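Local coordinates for NudC domain-containing protein 2 (Mus musculus, PDB 2RH0) that probably helps the Hsp90 chaperone keep LIS1 stable and so may modulate the LIS1/dynein pathway, at residues V9-G12 against Q17-Q20. Sequence-based numbering, arbitrary orientation.
Sequences VPCG and QWYQ
A beta hairpin of the CS domain, the p23-like fold, pairs its short strand 11-12 with strand 16-20 through Cys11 and Trp18. These two form an antiparallel hydrogen-bonded pair, as two reciprocal backbone bonds indicate: Cys11 N to Trp18 O at 2.8 Å, with an N-H...O angle of 164°, and Trp18 N to Cys11 O at 3.0 Å, with 157°. Gly12 and Gln17 follow as the non-hydrogen-bonded pair. Toward Val9 the strands part, and a water fills the place of a direct bond, donating to Val9 O and accepting from Gln20 N. Strand 24-30 continues the sheet beyond 16-20, its backbone bonding to Gln17 and Tyr19.

Across the sheet the side chains separate onto two faces. On one, Pro10 CB packs alongside the end of Gln17, 3.5 Å from Gln17 NE2; the glutamine chain runs extended beyond CG, which brings its amide level with the proline ring. The Tyr19 ring turns away from the 9-12 segment, and its hydroxyl hydrogen-bonds Glu28 of strand 24-30 in the same chain and Arg83 of the second subunit.

The other face carries the indole. With Trp18 CG placed between its backbone N and carbonyl carbon, Cys11 CB covers one face of the ring, 3.2 Å from its plane, displaced toward the rim on the pyrrole side. Trp18 NE1 itself makes a weak hydrogen bond to Tyr105 O of the second subunit. Cys11 SG, anti to its own N, makes an oblique sulfur-aromatic contact, 4.3 Å from the centroid of the five-membered ring of Trp18 and 55° off its normal.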
# COMPACT_ATOMS: atom_id res chain seq x y z
N VAL A 9 5.92 0.63 2.70
CA VAL A 9 5.72 -0.69 3.20
C VAL A 9 4.66 -0.66 4.29
O VAL A 9 4.90 -0.08 5.39
CB VAL A 9 7.05 -1.18 3.79
CG1 VAL A 9 7.19 -2.69 3.52
CG2 VAL A 9 8.30 -0.30 3.23
N PRO A 10 3.48 -1.23 4.01
CA PRO A 10 2.42 -1.25 5.00
C PRO A 10 2.39 -2.40 5.97
O PRO A 10 3.00 -3.46 5.76
CB PRO A 10 1.17 -1.28 4.14
CG PRO A 10 1.56 -2.07 2.96
CD PRO A 10 3.03 -1.87 2.75
N CYS A 11 1.71 -2.14 7.10
CA CYS A 11 1.37 -3.18 8.08
C CYS A 11 -0.14 -3.18 8.07
O CYS A 11 -0.76 -2.16 8.34
CB CYS A 11 1.96 -2.84 9.45
SG CYS A 11 1.65 -4.08 10.74
N GLY A 12 -0.73 -4.30 7.68
CA GLY A 12 -2.16 -4.45 7.66
C GLY A 12 -2.71 -4.63 9.07
O GLY A 12 -2.06 -5.17 9.95
N GLN A 17 -4.56 -0.19 7.39
CA GLN A 17 -3.13 -0.35 7.45
C GLN A 17 -2.46 0.91 7.94
O GLN A 17 -3.08 1.99 7.99
CB GLN A 17 -2.57 -0.76 6.10
CG GLN A 17 -2.84 0.19 4.96
CD GLN A 17 -2.44 -0.33 3.55
OE1 GLN A 17 -2.33 0.45 2.64
NE2 GLN A 17 -2.23 -1.64 3.40
N TRP A 18 -1.21 0.76 8.39
CA TRP A 18 -0.40 1.90 8.71
C TRP A 18 0.97 1.73 8.09
O TRP A 18 1.38 0.61 7.74
CB TRP A 18 -0.29 2.10 10.25
CG TRP A 18 0.50 1.01 10.97
CD1 TRP A 18 0.04 -0.18 11.40
CD2 TRP A 18 1.87 1.06 11.31
NE1 TRP A 18 1.05 -0.91 11.98
CE2 TRP A 18 2.19 -0.15 11.94
CE3 TRP A 18 2.88 2.03 11.17
CZ2 TRP A 18 3.46 -0.43 12.42
CZ3 TRP A 18 4.12 1.76 11.63
CH2 TRP A 18 4.42 0.53 12.23
N TYR A 19 1.68 2.83 7.97
CA TYR A 19 3.02 2.85 7.43
C TYR A 19 3.72 4.12 7.87
O TYR A 19 3.12 4.93 8.55
CB TYR A 19 2.99 2.73 5.93
CG TYR A 19 2.08 3.68 5.20
CD1 TYR A 19 0.76 3.34 4.93
CD2 TYR A 19 2.56 4.89 4.70
CE1 TYR A 19 -0.10 4.21 4.21
CE2 TYR A 19 1.71 5.77 3.96
CZ TYR A 19 0.39 5.41 3.74
OH TYR A 19 -0.42 6.27 3.06
N GLN A 20 4.97 4.30 7.50
CA GLN A 20 5.72 5.45 7.98
C GLN A 20 6.80 5.87 7.02
O GLN A 20 7.10 5.14 6.05
CB GLN A 20 6.38 5.07 9.31
CG GLN A 20 7.38 3.95 9.16
CD GLN A 20 7.87 3.43 10.44
OE1 GLN A 20 8.37 4.20 11.29
NE2 GLN A 20 7.73 2.11 10.62
O HOH W 1 6.34 1.91 6.44